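Local coordinates for protein CaaX farnesyltransferase beta subunit Ram1 (Aspergillus fumigatus, PDB 4L9P) that forms, with an alpha subunit, a zinc-dependent enzyme that probably transfers farnesyl from farnesyl diphosphate to the cysteine of C-terminal CaaX sequences, the beta subunit probably binding the peptide, at residues W153-A158 and E174-T179; S178-A183 and L208-V213; C317-L322 and V330-Y335; T340-L345 and P377-A382. One frame throughout, in Å; residues are numbered along the deposited sequence. Where two conformers were deposited one is given.

In the fold
All four contacts join helices of the alpha-alpha toroid and form two clusters. Contacts 1 and 2 share helix 173-183, their centres about 5 Å apart, and they meet where Ser-209 packs on Val-155 and Tyr-156. Contacts 3 and 4 have centres about 10 Å apart and touch through Leu-319, Leu-341 and Leu-378. Centre to centre, contact 1 is about 30 Å from contact 3 and 33 Å from contact 4, both across the middle of the chain. The pocket of the bound farnesyl diphosphate analogue is lined by Trp-153 of contact 1 and Cys-317 of contact 3, while the side chains of Ser-209, Leu-319 and Leu-345 stay about 12 to 13 Å from that ligand.

Contact 1 (W153-A158 and E174-T179)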
loop_
_atom_site.group_PDB
_atom_site.type_symbol
_atom_site.label_atom_id
_atom_site.label_comp_id
_atom_site.label_asym_id
_atom_site.label_seq_id
_atom_site.Cartn_x
_atom_site.Cartn_y
_atom_site.Cartn_z
ATOM N N TRP B 153 -13.360 6.941 6.083
ATOM C CA TRP B 153 -12.704 5.648 6.283
ATOM C C TRP B 153 -13.298 4.863 7.443
ATOM O O TRP B 153 -13.459 3.632 7.358
ATOM C CB TRP B 153 -11.222 5.791 6.550
ATOM C CG TRP B 153 -10.361 6.009 5.360
ATOM C CD1 TRP B 153 -9.476 7.037 5.181
ATOM C CD2 TRP B 153 -10.166 5.114 4.261
ATOM N NE1 TRP B 153 -8.778 6.849 4.015
ATOM C CE2 TRP B 153 -9.186 5.682 3.417
ATOM C CE3 TRP B 153 -10.697 3.868 3.919
ATOM C CZ2 TRP B 153 -8.729 5.069 2.259
ATOM C CZ3 TRP B 153 -10.246 3.257 2.723
ATOM C CH2 TRP B 153 -9.272 3.860 1.940
ATOM N N MET B 154 -13.578 5.519 8.571
ATOM C CA MET B 154 -14.109 4.771 9.742
ATOM C C MET B 154 -15.475 4.152 9.428
ATOM O O MET B 154 -15.814 3.068 9.948
ATOM C CB MET B 154 -14.193 5.684 10.981
ATOM C CG MET B 154 -12.828 6.330 11.252
ATOM S SD MET B 154 -12.885 7.723 12.359
ATOM C CE MET B 154 -13.401 6.711 13.631
ATOM N N VAL B 155 -16.246 4.829 8.580
ATOM C CA VAL B 155 -17.526 4.237 8.126
ATOM C C VAL B 155 -17.258 3.017 7.240
ATOM O O VAL B 155 -17.804 1.932 7.483
ATOM C CB VAL B 155 -18.384 5.274 7.354
ATOM C CG1 VAL B 155 -19.636 4.565 6.805
ATOM C CG2 VAL B 155 -18.768 6.431 8.300
ATOM N N TYR B 156 -16.366 3.163 6.269
ATOM C CA TYR B 156 -16.037 2.065 5.380
ATOM C C TYR B 156 -15.473 0.863 6.141
ATOM O O TYR B 156 -15.899 -0.265 5.883
ATOM C CB TYR B 156 -15.048 2.537 4.301
ATOM C CG TYR B 156 -14.452 1.352 3.573
ATOM C CD1 TYR B 156 -15.208 0.559 2.633
ATOM C CD2 TYR B 156 -13.128 0.978 3.848
ATOM C CE1 TYR B 156 -14.613 -0.604 2.046
ATOM C CE2 TYR B 156 -12.548 -0.175 3.261
ATOM C CZ TYR B 156 -13.296 -0.926 2.343
ATOM O OH TYR B 156 -12.725 -2.023 1.769
ATOM N N TRP B 157 -14.472 1.075 6.996
ATOM C CA TRP B 157 -13.823 -0.083 7.659
ATOM C C TRP B 157 -14.839 -0.855 8.476
ATOM O O TRP B 157 -14.830 -2.115 8.520
ATOM C CB TRP B 157 -12.703 0.392 8.630
ATOM C CG TRP B 157 -11.550 1.029 7.874
ATOM C CD1 TRP B 157 -11.034 0.632 6.666
ATOM C CD2 TRP B 157 -10.741 2.111 8.323
ATOM N NE1 TRP B 157 -9.990 1.472 6.313
ATOM C CE2 TRP B 157 -9.794 2.378 7.314
ATOM C CE3 TRP B 157 -10.758 2.918 9.489
ATOM C CZ2 TRP B 157 -8.855 3.421 7.426
ATOM C CZ3 TRP B 157 -9.810 3.959 9.603
ATOM C CH2 TRP B 157 -8.886 4.181 8.566
ATOM N N ALA B 158 -15.725 -0.142 9.180
ATOM C CA ALA B 158 -16.737 -0.830 10.022
ATOM C C ALA B 158 -17.756 -1.547 9.126
ATOM O O ALA B 158 -18.089 -2.714 9.400
ATOM C CB ALA B 158 -17.413 0.180 10.941
ATOM N N GLU B 174 -29.798 5.040 5.730
ATOM C CA GLU B 174 -30.095 6.423 6.076
ATOM C C GLU B 174 -28.961 7.140 6.773
ATOM O O GLU B 174 -28.700 8.329 6.500
ATOM C CB GLU B 174 -31.379 6.504 6.917
ATOM C CG GLU B 174 -32.585 6.170 6.088
ATOM C CD GLU B 174 -33.938 6.373 6.829
ATOM O OE1 GLU B 174 -33.990 6.909 7.989
ATOM O OE2 GLU B 174 -34.965 5.960 6.228
ATOM N N ARG B 175 -28.280 6.451 7.687
ATOM C CA ARG B 175 -27.186 7.104 8.402
ATOM C C ARG B 175 -25.991 7.313 7.477
ATOM O O ARG B 175 -25.280 8.287 7.634
ATOM C CB ARG B 175 -26.790 6.293 9.609
ATOM C CG ARG B 175 -27.931 6.213 10.611
ATOM C CD ARG B 175 -27.497 5.489 11.872
ATOM N NE ARG B 175 -26.582 6.342 12.628
ATOM C CZ ARG B 175 -25.886 5.933 13.695
ATOM N NH1 ARG B 175 -25.984 4.668 14.125
ATOM N NH2 ARG B 175 -25.048 6.776 14.305
ATOM N N VAL B 176 -25.756 6.406 6.526
ATOM C CA VAL B 176 -24.694 6.651 5.528
ATOM C C VAL B 176 -25.022 7.897 4.674
ATOM O O VAL B 176 -24.154 8.752 4.416
ATOM C CB VAL B 176 -24.501 5.409 4.650
ATOM C CG1 VAL B 176 -23.736 5.747 3.349
ATOM C CG2 VAL B 176 -23.780 4.334 5.443
ATOM N N ILE B 177 -26.281 7.996 4.253
ATOM C CA ILE B 177 -26.714 9.171 3.480
ATOM C C ILE B 177 -26.496 10.470 4.256
ATOM O O ILE B 177 -25.972 11.444 3.715
ATOM C CB ILE B 177 -28.189 9.020 2.998
ATOM C CG1 ILE B 177 -28.286 7.876 1.989
ATOM C CG2 ILE B 177 -28.702 10.315 2.373
ATOM C CD1 ILE B 177 -29.693 7.393 1.744
ATOM N N SER B 178 -26.910 10.482 5.517
ATOM C CA SER B 178 -26.734 11.636 6.406
ATOM C C SER B 178 -25.239 12.008 6.440
ATOM O O SER B 178 -24.872 13.173 6.251
ATOM C CB SER B 178 -27.179 11.251 7.809
ATOM O OG SER B 178 -26.987 12.331 8.686
ATOM N N THR B 179 -24.392 10.999 6.680
ATOM C CA THR B 179 -22.986 11.242 6.856
ATOM C C THR B 179 -22.360 11.816 5.591
ATOM O O THR B 179 -21.597 12.764 5.656
ATOM C CB THR B 179 -22.237 9.902 7.193
ATOM O OG1 THR B 179 -22.816 9.327 8.374
ATOM C CG2 THR B 179 -20.750 10.141 7.431
#
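Val-155 of helix 151-164 meets Val-176 and Thr-179 of helix 173-183 with one methyl each. Its CB heads for the second helix; from there CG1 runs anti to the backbone N (chi1 175°) and stops 4.4 Å from CG2 of Val-176. The other branch, CG2, goes to CG2 of Thr-179, 4.3 Å away. The valine fork is thus shared between two residues less than one helical turn apart.

Thr-179 offers its methyl to the valine while its hydroxyl bonds elsewhere. OG1 gives its hydrogen to the carbonyl O of Arg-175 one turn back, at 2.8 Å, with the donor tilted 29° from the carbonyl plane. The amide N of Thr-179 reaches that same O from the opposite face of the plane, so two bonds hold it. OG1 also bonds to the backbone N of Leu-44 of the alpha subunit Ram2, a residue on which Val-155 and Val-176 both pack.

These are neighbouring helices of the alpha-alpha toroid. The first also carries Trp-153, which lines the isoprenoid pocket, whereas the second binds the alpha subunit through Arg-175 and Ser-178 as well. With only methyls meeting at over 4 Å, the contact is weak dispersion in a buried place; the directional bonds nearby are those of Thr-179 to Arg-175 and to the alpha subunit.

Contact 2 (S178-A183 and L208-V213); sequences STFTAA and LSIAMV
Ser-209 turns its hydroxyl back on its own helix: OG is hydrogen-bonded to the carbonyl O of Ala-205, one turn earlier. With OG anti to the carbonyl carbon (chi1 -64°), the side chain spends its polarity on the backbone and presents its CB to the ring of Phe-180. That CB lies 3.7 Å from CE2 of Phe-180, approaching the ring obliquely. OG follows more loosely, 4.1 Å from the same CE2 of Phe-180, and so adds only van der Waals contact on this side. The buried hydroxyl is thus satisfied by Ala-205, and what faces the ring is mainly the serine CB.

Phe-180 is the one residue of 178-183 that crosses to the other helix. Its CB is directed at 208-213; chi1 of -68° puts CG beside the backbone N and anti to the carbonyl carbon, and the CD2-CE2 side of the ring meets the partner helix. While CE2 takes Ser-209, CD2 lies 4.4 Å from CG1 of Ile-210, again obliquely. The preceding residue covers part of one ring face: CG2 of Thr-179 stands 4.0 Å above the plane of the Phe-180 ring, displaced toward the rim.

This packing belongs to the alpha-alpha toroid and lies away from the zinc and isoprenoid sites. Phe-180 reaches from helix 173-183 to helix 200-213 and also rests on Pro-152 of helix 151-164, so its ring joins three helices. Beyond it, Ile-210 packs on Ala-218, Phe-219 and Leu-221 of helix 216-221, while Ser-178 and Thr-179 bind the alpha subunit Ram2.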
loop_
_atom_site.group_PDB
_atom_site.type_symbol
_atom_site.label_atom_id
_atom_site.label_comp_id
_atom_site.label_asym_id
_atom_site.label_seq_id
_atom_site.Cartn_x
_atom_site.Cartn_y
_atom_site.Cartn_z
ATOM N N SER B 178 -26.910 10.482 5.517
ATOM C CA SER B 178 -26.734 11.636 6.406
ATOM C C SER B 178 -25.239 12.008 6.440
ATOM O O SER B 178 -24.872 13.173 6.251
ATOM C CB SER B 178 -27.179 11.251 7.809
ATOM O OG SER B 178 -26.987 12.331 8.686
ATOM N N THR B 179 -24.392 10.999 6.680
ATOM C CA THR B 179 -22.986 11.242 6.856
ATOM C C THR B 179 -22.360 11.816 5.591
ATOM O O THR B 179 -21.597 12.764 5.656
ATOM C CB THR B 179 -22.237 9.902 7.193
ATOM O OG1 THR B 179 -22.816 9.327 8.374
ATOM C CG2 THR B 179 -20.750 10.141 7.431
ATOM N N PHE B 180 -22.644 11.233 4.437
ATOM C CA PHE B 180 -21.872 11.631 3.228
ATOM C C PHE B 180 -22.494 12.845 2.522
ATOM O O PHE B 180 -21.842 13.527 1.745
ATOM C CB PHE B 180 -21.660 10.426 2.307
ATOM C CG PHE B 180 -20.740 9.413 2.932
ATOM C CD1 PHE B 180 -19.552 9.858 3.496
ATOM C CD2 PHE B 180 -21.052 8.079 3.020
ATOM C CE1 PHE B 180 -18.689 8.963 4.122
ATOM C CE2 PHE B 180 -20.228 7.219 3.635
ATOM C CZ PHE B 180 -19.051 7.630 4.220
ATOM N N THR B 181 -23.774 13.125 2.773
ATOM C CA THR B 181 -24.362 14.318 2.158
ATOM C C THR B 181 -23.642 15.555 2.613
ATOM O O THR B 181 -23.354 16.454 1.838
ATOM C CB THR B 181 -25.863 14.402 2.538
ATOM O OG1 THR B 181 -26.539 13.364 1.836
ATOM C CG2 THR B 181 -26.456 15.742 2.073
ATOM N N ALA B 182 -23.335 15.575 3.892
ATOM C CA ALA B 182 -22.627 16.661 4.507
ATOM C C ALA B 182 -21.146 16.784 4.065
ATOM O O ALA B 182 -20.566 17.875 4.090
ATOM C CB ALA B 182 -22.704 16.430 6.030
ATOM N N ALA B 183 -20.534 15.674 3.662
ATOM C CA ALA B 183 -19.107 15.663 3.333
ATOM C C ALA B 183 -18.862 15.915 1.851
ATOM O O ALA B 183 -17.698 16.071 1.442
ATOM C CB ALA B 183 -18.499 14.348 3.723
ATOM N N LEU B 208 -17.514 3.203 -1.612
ATOM C CA LEU B 208 -17.584 1.791 -1.217
ATOM C C LEU B 208 -18.631 1.605 -0.114
ATOM O O LEU B 208 -19.348 0.575 -0.090
ATOM C CB LEU B 208 -16.210 1.327 -0.695
ATOM C CG LEU B 208 -15.147 1.156 -1.790
ATOM C CD1 LEU B 208 -13.913 0.476 -1.229
ATOM C CD2 LEU B 208 -15.600 0.480 -3.069
ATOM N N SER B 209 -18.729 2.584 0.794
ATOM C CA SER B 209 -19.780 2.501 1.826
ATOM C C SER B 209 -21.169 2.530 1.221
ATOM O O SER B 209 -22.076 1.792 1.636
ATOM C CB SER B 209 -19.629 3.648 2.834
ATOM O OG SER B 209 -18.394 3.561 3.570
ATOM N N ILE B 210 -21.382 3.460 0.278
ATOM C CA ILE B 210 -22.654 3.554 -0.413
ATOM C C ILE B 210 -22.955 2.268 -1.160
ATOM O O ILE B 210 -24.116 1.815 -1.152
ATOM C CB ILE B 210 -22.601 4.805 -1.352
ATOM C CG1 ILE B 210 -22.727 6.069 -0.485
ATOM C CG2 ILE B 210 -23.686 4.739 -2.432
ATOM C CD1 ILE B 210 -22.357 7.346 -1.249
ATOM N N ALA B 211 -21.935 1.672 -1.792
ATOM C CA ALA B 211 -22.142 0.415 -2.495
ATOM C C ALA B 211 -22.598 -0.677 -1.526
ATOM O O ALA B 211 -23.479 -1.485 -1.836
ATOM C CB ALA B 211 -20.860 -0.019 -3.247
ATOM N N MET B 212 -21.987 -0.723 -0.356
ATOM C CA MET B 212 -22.323 -1.807 0.600
ATOM C C MET B 212 -23.748 -1.636 1.124
ATOM O O MET B 212 -24.502 -2.622 1.215
ATOM C CB MET B 212 -21.311 -1.896 1.787
ATOM C CG MET B 212 -20.056 -2.544 1.377
ATOM S SD MET B 212 -18.892 -2.761 2.749
ATOM C CE MET B 212 -18.188 -1.061 2.822
ATOM N N VAL B 213 -24.178 -0.420 1.450
ATOM C CA VAL B 213 -25.554 -0.289 1.951
ATOM C C VAL B 213 -26.567 -0.385 0.843
ATOM O O VAL B 213 -27.707 -0.848 1.069
ATOM C CB VAL B 213 -25.781 1.007 2.853
ATOM C CG1 VAL B 213 -24.831 1.035 4.057
ATOM C CG2 VAL B 213 -25.655 2.325 2.047
#

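Contact 3 (C317-L322 and V330-Y335)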
loop_
_atom_site.group_PDB
_atom_site.type_symbol
_atom_site.label_atom_id
_atom_site.label_comp_id
_atom_site.label_asym_id
_atom_site.label_seq_id
_atom_site.Cartn_x
_atom_site.Cartn_y
_atom_site.Cartn_z
ATOM N N CYS B 317 -2.254 -1.223 -4.585
ATOM C CA CYS B 317 -2.905 -0.143 -5.358
ATOM C C CYS B 317 -2.565 -0.212 -6.852
ATOM O O CYS B 317 -3.435 -0.025 -7.709
ATOM C CB CYS B 317 -2.407 1.219 -4.816
ATOM S SG CYS B 317 -3.067 1.633 -3.168
ATOM N N ALA B 318 -1.288 -0.418 -7.167
ATOM C CA ALA B 318 -0.856 -0.453 -8.564
ATOM C C ALA B 318 -1.415 -1.662 -9.319
ATOM O O ALA B 318 -1.867 -1.507 -10.449
ATOM C CB ALA B 318 0.689 -0.435 -8.672
ATOM N N LEU B 319 -1.343 -2.849 -8.707
ATOM C CA LEU B 319 -1.800 -4.054 -9.422
ATOM C C LEU B 319 -3.319 -4.018 -9.569
ATOM O O LEU B 319 -3.839 -4.376 -10.638
ATOM C CB LEU B 319 -1.405 -5.304 -8.647
ATOM C CG LEU B 319 0.119 -5.573 -8.671
ATOM C CD1 LEU B 319 0.492 -6.639 -7.629
ATOM C CD2 LEU B 319 0.568 -5.962 -10.116
ATOM N N ALA B 320 -4.044 -3.576 -8.530
ATOM C CA ALA B 320 -5.492 -3.496 -8.642
ATOM C C ALA B 320 -5.847 -2.447 -9.704
ATOM O O ALA B 320 -6.754 -2.655 -10.514
ATOM C CB ALA B 320 -6.131 -3.108 -7.266
ATOM N N CYS B 321 -5.141 -1.301 -9.719
ATOM C CA CYS B 321 -5.420 -0.295 -10.750
ATOM C C CYS B 321 -5.139 -0.870 -12.147
ATOM O O CYS B 321 -5.938 -0.626 -13.070
ATOM C CB CYS B 321 -4.537 0.952 -10.476
ATOM S SG CYS B 321 -5.087 2.360 -11.451
ATOM N N LEU B 322 -4.038 -1.630 -12.324
ATOM C CA LEU B 322 -3.758 -2.229 -13.661
ATOM C C LEU B 322 -4.901 -3.150 -14.080
ATOM O O LEU B 322 -5.293 -3.147 -15.254
ATOM C CB LEU B 322 -2.454 -3.046 -13.655
ATOM C CG LEU B 322 -1.199 -2.176 -13.685
ATOM C CD1 LEU B 322 -0.002 -3.111 -13.534
ATOM C CD2 LEU B 322 -1.041 -1.341 -14.962
ATOM N N VAL B 330 -3.016 -9.699 -19.562
ATOM C CA VAL B 330 -2.525 -8.765 -20.582
ATOM C C VAL B 330 -1.797 -7.630 -19.909
ATOM O O VAL B 330 -0.628 -7.351 -20.214
ATOM C CB VAL B 330 -3.689 -8.215 -21.455
ATOM C CG1 VAL B 330 -3.205 -7.117 -22.427
ATOM C CG2 VAL B 330 -4.338 -9.406 -22.226
ATOM N N VAL B 331 -2.450 -6.989 -18.947
ATOM C CA VAL B 331 -1.927 -5.727 -18.476
ATOM C C VAL B 331 -0.761 -5.947 -17.506
ATOM O O VAL B 331 0.252 -5.281 -17.631
ATOM C CB VAL B 331 -3.065 -4.877 -17.816
ATOM C CG1 VAL B 331 -2.543 -3.531 -17.437
ATOM C CG2 VAL B 331 -4.269 -4.753 -18.763
ATOM N N VAL B 332 -0.843 -6.906 -16.592
ATOM C CA VAL B 332 0.182 -6.999 -15.546
ATOM C C VAL B 332 1.553 -7.391 -16.147
ATOM O O VAL B 332 2.536 -6.740 -15.865
ATOM C CB VAL B 332 -0.246 -7.931 -14.414
ATOM C CG1 VAL B 332 0.902 -8.088 -13.381
ATOM C CG2 VAL B 332 -1.482 -7.348 -13.736
ATOM N N PRO B 333 1.636 -8.384 -17.081
ATOM C CA PRO B 333 2.972 -8.716 -17.627
ATOM C C PRO B 333 3.485 -7.654 -18.584
ATOM O O PRO B 333 4.700 -7.551 -18.768
ATOM C CB PRO B 333 2.753 -10.028 -18.360
ATOM C CG PRO B 333 1.448 -10.604 -17.833
ATOM C CD PRO B 333 0.620 -9.385 -17.464
ATOM N N ARG B 334 2.589 -6.858 -19.169
ATOM C CA ARG B 334 3.058 -5.840 -20.081
ATOM C C ARG B 334 3.742 -4.735 -19.292
ATOM O O ARG B 334 4.792 -4.215 -19.743
ATOM C CB ARG B 334 1.896 -5.263 -20.839
ATOM C CG ARG B 334 2.348 -4.079 -21.735
ATOM C CD ARG B 334 1.319 -3.663 -22.771
ATOM N NE ARG B 334 1.838 -2.501 -23.517
ATOM C CZ ARG B 334 1.137 -1.813 -24.411
ATOM N NH1 ARG B 334 -0.115 -2.175 -24.661
ATOM N NH2 ARG B 334 1.672 -0.749 -25.037
ATOM N N TYR B 335 3.182 -4.338 -18.132
ATOM C CA TYR B 335 3.673 -3.133 -17.443
ATOM C C TYR B 335 4.554 -3.449 -16.227
ATOM O O TYR B 335 5.223 -2.546 -15.722
ATOM C CB TYR B 335 2.480 -2.215 -17.058
ATOM C CG TYR B 335 1.833 -1.646 -18.303
ATOM C CD1 TYR B 335 2.435 -0.615 -19.034
ATOM C CD2 TYR B 335 0.639 -2.197 -18.793
ATOM C CE1 TYR B 335 1.859 -0.156 -20.220
ATOM C CE2 TYR B 335 0.027 -1.732 -19.964
ATOM C CZ TYR B 335 0.659 -0.715 -20.656
ATOM O OH TYR B 335 0.087 -0.238 -21.815
#
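Leu-322 and Val-331 open the interface between two consecutive helices of the alpha-alpha toroid, 312-323 and 328-335. Over these segments the axes come within 9.7 Å and run at 128°, well short of antiparallel.

Leu-322 is directed at the other helix and touches three residues. In the conformer of Val-331 described here, one of two modelled, CG1 lies 3.6 Å from CD2 of Leu-322, the two side chains crossing obliquely. In this conformer CG1 of Val-331 is also 3.5 Å from O of Leu-322. The same leucine methyl, CD2, sits 4.2 Å from CB of Tyr-335, one turn along. Further back, CB of Leu-322 faces CG2 of Val-332 more loosely, at 4.4 Å.

The other branch of Val-332 serves a different leucine. CG1 of Val-332, anti to the backbone N (chi1 176°), extends to CD2 of Leu-319 at 3.9 Å, and here the two side chains stand about perpendicular. Val-332 thereby bridges leucines one turn apart on helix 312-323, whose Cys-317 lines the isoprenoid pocket.

Leu-322 also packs on Pro-289 and Leu-292 of helix 288-293. At Pro-333, which has no amide hydrogen, helix 328-335 is kinked, and from the kink on two carbonyls bond to the alpha subunit Ram2: Pro-333 O to Ser-227 and Tyr-335 O to Lys-230 of that subunit. Within the helix, OH of Tyr-335 stands 3.2 Å above the centre of the Arg-334 guanidinium plane.

Contact 4 (T340-L345 and P377-A382)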
loop_
_atom_site.group_PDB
_atom_site.type_symbol
_atom_site.label_atom_id
_atom_site.label_comp_id
_atom_site.label_asym_id
_atom_site.label_seq_id
_atom_site.Cartn_x
_atom_site.Cartn_y
_atom_site.Cartn_z
ATOM N N THR B 340 10.539 -10.396 -11.269
ATOM C CA THR B 340 11.009 -9.839 -10.032
ATOM C C THR B 340 9.849 -9.571 -9.041
ATOM O O THR B 340 10.055 -9.686 -7.827
ATOM C CB THR B 340 11.758 -8.514 -10.241
ATOM O OG1 THR B 340 10.900 -7.612 -10.966
ATOM C CG2 THR B 340 13.117 -8.710 -10.975
ATOM N N LEU B 341 8.644 -9.243 -9.554
ATOM C CA LEU B 341 7.501 -9.016 -8.685
ATOM C C LEU B 341 7.170 -10.258 -7.876
ATOM O O LEU B 341 6.912 -10.179 -6.684
ATOM C CB LEU B 341 6.306 -8.577 -9.513
ATOM C CG LEU B 341 5.016 -8.410 -8.735
ATOM C CD1 LEU B 341 5.103 -7.358 -7.630
ATOM C CD2 LEU B 341 3.887 -8.064 -9.702
ATOM N N LEU B 342 7.141 -11.413 -8.549
ATOM C CA LEU B 342 6.686 -12.632 -7.839
ATOM C C LEU B 342 7.549 -13.012 -6.609
ATOM O O LEU B 342 7.013 -13.213 -5.534
ATOM C CB LEU B 342 6.606 -13.812 -8.822
ATOM C CG LEU B 342 5.348 -14.403 -9.214
ATOM C CD1 LEU B 342 5.794 -15.724 -9.959
ATOM C CD2 LEU B 342 4.457 -14.761 -8.080
ATOM N N PRO B 343 8.888 -13.062 -6.740
ATOM C CA PRO B 343 9.659 -13.438 -5.556
ATOM C C PRO B 343 9.566 -12.357 -4.490
ATOM O O PRO B 343 9.581 -12.746 -3.320
ATOM C CB PRO B 343 11.106 -13.606 -6.066
ATOM C CG PRO B 343 11.149 -12.923 -7.464
ATOM C CD PRO B 343 9.703 -13.075 -7.974
ATOM N N TRP B 344 9.485 -11.061 -4.870
ATOM C CA TRP B 344 9.385 -10.055 -3.795
ATOM C C TRP B 344 8.047 -10.203 -3.041
ATOM O O TRP B 344 7.983 -10.072 -1.804
ATOM C CB TRP B 344 9.473 -8.677 -4.466
ATOM C CG TRP B 344 9.248 -7.552 -3.483
ATOM C CD1 TRP B 344 10.193 -6.944 -2.672
ATOM C CD2 TRP B 344 8.009 -6.906 -3.230
ATOM N NE1 TRP B 344 9.576 -5.941 -1.919
ATOM C CE2 TRP B 344 8.235 -5.906 -2.224
ATOM C CE3 TRP B 344 6.711 -7.109 -3.725
ATOM C CZ2 TRP B 344 7.225 -5.038 -1.789
ATOM C CZ3 TRP B 344 5.700 -6.248 -3.282
ATOM C CH2 TRP B 344 5.953 -5.250 -2.277
ATOM N N LEU B 345 6.970 -10.487 -3.783
ATOM C CA LEU B 345 5.664 -10.701 -3.129
ATOM C C LEU B 345 5.720 -11.948 -2.251
ATOM O O LEU B 345 5.289 -11.905 -1.079
ATOM C CB LEU B 345 4.595 -10.837 -4.207
ATOM C CG LEU B 345 3.190 -10.639 -3.717
ATOM C CD1 LEU B 345 2.965 -9.133 -3.294
ATOM C CD2 LEU B 345 2.199 -10.968 -4.852
ATOM N N PRO B 377 -4.485 -12.973 -5.705
ATOM C CA PRO B 377 -5.432 -13.334 -6.785
ATOM C C PRO B 377 -5.151 -12.536 -8.052
ATOM O O PRO B 377 -5.419 -13.071 -9.154
ATOM C CB PRO B 377 -6.814 -12.944 -6.215
ATOM C CG PRO B 377 -6.633 -12.751 -4.735
ATOM C CD PRO B 377 -5.145 -12.558 -4.450
ATOM N N LEU B 378 -4.655 -11.309 -7.910
ATOM C CA LEU B 378 -4.384 -10.488 -9.110
ATOM C C LEU B 378 -3.199 -11.081 -9.864
ATOM O O LEU B 378 -3.263 -11.275 -11.103
ATOM C CB LEU B 378 -4.056 -9.023 -8.719
ATOM C CG LEU B 378 -5.204 -8.395 -7.923
ATOM C CD1 LEU B 378 -4.786 -6.927 -7.521
ATOM C CD2 LEU B 378 -6.561 -8.387 -8.623
ATOM N N VAL B 379 -2.094 -11.404 -9.156
ATOM C CA VAL B 379 -0.914 -11.943 -9.843
ATOM C C VAL B 379 -1.259 -13.350 -10.384
ATOM O O VAL B 379 -0.879 -13.738 -11.506
ATOM C CB VAL B 379 0.297 -11.995 -8.875
ATOM C CG1 VAL B 379 1.502 -12.853 -9.473
ATOM C CG2 VAL B 379 0.731 -10.526 -8.587
ATOM N N GLN B 380 -1.962 -14.139 -9.569
ATOM C CA GLN B 380 -2.336 -15.505 -10.005
ATOM C C GLN B 380 -3.211 -15.453 -11.265
ATOM O O GLN B 380 -3.018 -16.245 -12.213
ATOM C CB GLN B 380 -2.975 -16.220 -8.845
ATOM C CG GLN B 380 -1.772 -16.561 -7.803
ATOM C CD GLN B 380 -2.120 -16.984 -6.378
ATOM O OE1 GLN B 380 -1.207 -17.170 -5.573
ATOM N NE2 GLN B 380 -3.394 -17.195 -6.079
ATOM N N ALA B 381 -4.107 -14.472 -11.351
ATOM C CA ALA B 381 -4.907 -14.311 -12.589
ATOM C C ALA B 381 -4.015 -13.899 -13.757
ATOM O O ALA B 381 -4.274 -14.261 -14.914
ATOM C CB ALA B 381 -5.998 -13.259 -12.395
ATOM N N ALA B 382 -2.988 -13.080 -13.489
ATOM C CA ALA B 382 -2.086 -12.676 -14.571
ATOM C C ALA B 382 -1.334 -13.879 -15.141
ATOM O O ALA B 382 -1.054 -13.911 -16.334
ATOM C CB ALA B 382 -1.105 -11.583 -14.098
#
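Two helices of the alpha-alpha toroid, 338-346 and 375-384, meet where Val-379 pushes its two methyls among Leu-341, Leu-342 and Leu-345. The valine is directed at the other helix; it was modelled in two conformers, and the distances given belong to one of them.

In that conformer the methyls divide the work. CG1, anti to the backbone N (chi1 168°), takes Leu-342, whose CD2 lies 3.8 Å away, the side chains meeting at a slant. CG2 of Val-379 serves the other two leucines: CD2 of Leu-345 is 4.0 Å from it and CD2 of Leu-341 4.2 Å. Both of these leucines run past the valine in the opposite sense. Leu-342, which starts off to one flank, gets its tip across with a chi1 of -112°, well away from a staggered value.

The segments cross at -145°, their axes 11.7 Å apart at closest, and it is long leucines that span this gap. In this toroid a third helix joins in: Leu-319 of helix 312-323 packs on Leu-341 and Val-379. Leu-342 also packs on Tyr-348 of the alpha subunit Ram2, while Leu-345 continues along helix 375-384 to Cys-375 and Trp-376.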